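Local coordinates for Alpha/beta hydrolase fold protein (Nakamurella multipartita, PDB 4Y7D) that probably acts as a hydrolase of the alpha/beta hydrolase fold, its precise substrate and reaction not being established, at residues A[176-181]-A[277-282]. Numbering follows the deposited sequence.
Sequences AAEGHL and THLAFW. With NA (sodium ion), chain D.
Glu178 bends at its second torsion (chi2 -61°), and this brings OE1 obliquely against CB and the CD2 side of His278. OE1 lies 3.3 Å from His278 CB, with the carboxylate and ring planes 53° apart. The ring of His278, anti to its backbone N (chi1 -162°), meets that oxygen at CD2, while NE2 bonds to Ser107 and ND1 to Asp250. This is consistent with the Ser-His-Asp catalytic triad of the fold. The backbones are tied by one hydrogen bond, from His278 N to Glu178 O at 2.9 Å. It is fairly straight at the hydrogen, but the donor is tilted from the carbonyl plane. Thr277 lies beside this bond. Its CG2 is 4.0 Å from both Leu181 CD1 and Gly179 CA, while OG1 accepts from Leu279 N of its own segment at 3.2 Å, capping the turn that leads into helix 280-283. A valine here would probably leave Leu279 N without the hydroxyl that caps it. The aliphatic part of Glu178 also packs on Leu279, CG to CD1 at 3.8 Å. The first segment also binds a sodium ion through Ala176 O and Gly179 O, with four waters completing the site. The contact thus joins the end of helix 167-177 to the histidine loop through a backbone bond to the histidine's N-H. Both ring nitrogens bond elsewhere, so the Glu178 carboxylate, close to that of Asp252, probably acts on the ring only electrostatically.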
loop_
_atom_site.group_PDB
_atom_site.type_symbol
_atom_site.label_atom_id
_atom_site.label_comp_id
_atom_site.label_asym_id
_atom_site.label_seq_id
_atom_site.Cartn_x
_atom_site.Cartn_y
_atom_site.Cartn_z
ATOM N N ALA A 176 -14.379 2.461 -10.597
ATOM C CA ALA A 176 -14.743 1.395 -11.547
ATOM C C ALA A 176 -13.597 0.421 -11.842
ATOM O O ALA A 176 -13.830 -0.776 -11.887
ATOM C CB ALA A 176 -15.312 1.964 -12.852
ATOM N N ALA A 177 -12.378 0.918 -12.012
ATOM C CA ALA A 177 -11.262 0.064 -12.311
ATOM C C ALA A 177 -10.900 -0.841 -11.147
ATOM O O ALA A 177 -10.319 -1.897 -11.359
ATOM C CB ALA A 177 -10.034 0.899 -12.674
ATOM N N GLU A 178 -11.149 -0.398 -9.919
ATOM C CA GLU A 178 -10.601 -1.090 -8.749
ATOM C C GLU A 178 -11.581 -1.994 -8.038
ATOM O O GLU A 178 -11.268 -2.535 -6.953
ATOM C CB GLU A 178 -9.991 -0.064 -7.790
ATOM C CG GLU A 178 -8.785 0.629 -8.406
ATOM C CD GLU A 178 -7.692 -0.366 -8.728
ATOM O OE1 GLU A 178 -7.233 -1.069 -7.813
ATOM O OE2 GLU A 178 -7.251 -0.406 -9.901
ATOM N N GLY A 179 -12.756 -2.165 -8.653
ATOM C CA GLY A 179 -13.800 -3.012 -8.087
ATOM C C GLY A 179 -14.635 -3.691 -9.151
ATOM O O GLY A 179 -14.502 -3.395 -10.377
ATOM N N HIS A 180 -15.486 -4.595 -8.669
ATOM C CA HIS A 180 -16.465 -5.308 -9.496
ATOM C C HIS A 180 -17.862 -4.736 -9.318
ATOM O O HIS A 180 -18.846 -5.424 -9.613
ATOM C CB HIS A 180 -16.491 -6.779 -9.076
ATOM C CG HIS A 180 -15.246 -7.534 -9.417
ATOM N ND1 HIS A 180 -14.799 -7.687 -10.715
ATOM C CD2 HIS A 180 -14.392 -8.236 -8.640
ATOM C CE1 HIS A 180 -13.698 -8.421 -10.715
ATOM N NE2 HIS A 180 -13.438 -8.779 -9.473
ATOM N N LEU A 181 -17.973 -3.482 -8.890
ATOM C CA LEU A 181 -19.263 -2.862 -8.636
ATOM C C LEU A 181 -20.074 -2.589 -9.900
ATOM O O LEU A 181 -19.518 -2.344 -10.976
ATOM C CB LEU A 181 -19.084 -1.544 -7.874
ATOM C CG LEU A 181 -18.405 -1.560 -6.494
ATOM C CD1 LEU A 181 -18.302 -0.166 -5.957
ATOM C CD2 LEU A 181 -19.175 -2.411 -5.492
ATOM N N THR A 277 -14.084 -1.613 -2.912
ATOM C CA THR A 277 -13.074 -1.718 -3.978
ATOM C C THR A 277 -11.681 -1.907 -3.361
ATOM O O THR A 277 -11.533 -2.029 -2.158
ATOM C CB THR A 277 -13.041 -0.413 -4.822
ATOM O OG1 THR A 277 -12.559 0.678 -4.016
ATOM C CG2 THR A 277 -14.362 -0.091 -5.360
ATOM N N HIS A 278 -10.654 -1.916 -4.192
ATOM C CA HIS A 278 -9.279 -1.959 -3.702
ATOM C C HIS A 278 -8.920 -0.790 -2.759
ATOM O O HIS A 278 -8.030 -0.928 -1.916
ATOM C CB HIS A 278 -8.307 -2.016 -4.887
ATOM C CG HIS A 278 -6.940 -2.485 -4.526
ATOM N ND1 HIS A 278 -6.710 -3.622 -3.758
ATOM C CD2 HIS A 278 -5.726 -2.038 -4.912
ATOM C CE1 HIS A 278 -5.411 -3.836 -3.683
ATOM N NE2 HIS A 278 -4.794 -2.885 -4.372
ATOM N N LEU A 279 -9.628 0.339 -2.858
ATOM C CA LEU A 279 -9.374 1.526 -2.032
ATOM C C LEU A 279 -10.269 1.578 -0.785
ATOM O O LEU A 279 -10.246 2.561 -0.027
ATOM C CB LEU A 279 -9.644 2.815 -2.842
ATOM C CG LEU A 279 -8.575 3.214 -3.878
ATOM C CD1 LEU A 279 -8.471 2.268 -5.032
ATOM C CD2 LEU A 279 -8.854 4.630 -4.389
ATOM N N ALA A 280 -11.048 0.539 -0.552
ATOM C CA ALA A 280 -12.036 0.560 0.542
ATOM C C ALA A 280 -11.584 1.051 1.922
ATOM O O ALA A 280 -12.330 1.745 2.602
ATOM C CB ALA A 280 -12.658 -0.823 0.678
ATOM N N PHE A 281 -10.397 0.672 2.358
ATOM C CA PHE A 281 -9.947 0.999 3.722
ATOM C C PHE A 281 -9.922 2.536 3.898
ATOM O O PHE A 281 -10.083 2.996 5.007
ATOM C CB PHE A 281 -8.577 0.363 3.951
ATOM C CG PHE A 281 -7.914 0.687 5.260
ATOM C CD1 PHE A 281 -8.368 0.178 6.445
ATOM C CD2 PHE A 281 -6.760 1.479 5.293
ATOM C CE1 PHE A 281 -7.684 0.417 7.618
ATOM C CE2 PHE A 281 -6.108 1.758 6.489
ATOM C CZ PHE A 281 -6.566 1.208 7.646
ATOM N N TRP A 282 -9.711 3.287 2.808
ATOM C CA TRP A 282 -9.730 4.729 2.837
ATOM C C TRP A 282 -11.005 5.371 2.355
ATOM O O TRP A 282 -11.328 6.470 2.831
ATOM C CB TRP A 282 -8.550 5.340 2.064
ATOM C CG TRP A 282 -7.209 5.016 2.700
ATOM C CD1 TRP A 282 -6.524 5.767 3.641
ATOM C CD2 TRP A 282 -6.396 3.863 2.448
ATOM N NE1 TRP A 282 -5.341 5.160 3.963
ATOM C CE2 TRP A 282 -5.227 3.992 3.250
ATOM C CE3 TRP A 282 -6.521 2.746 1.604
ATOM C CZ2 TRP A 282 -4.250 3.033 3.280
ATOM C CZ3 TRP A 282 -5.520 1.791 1.621
ATOM C CH2 TRP A 282 -4.388 1.954 2.454
HETATM NA NA NA D . -15.071 -2.645 -12.499
HETATM O O HOH W 1 -12.641 -3.835 -12.633
HETATM O O HOH W 2 -17.117 -1.344 -11.671
HETATM O O HOH W 3 -16.380 -4.536 -13.316
HETATM O O HOH W 4 -15.474 -1.514 -14.613
#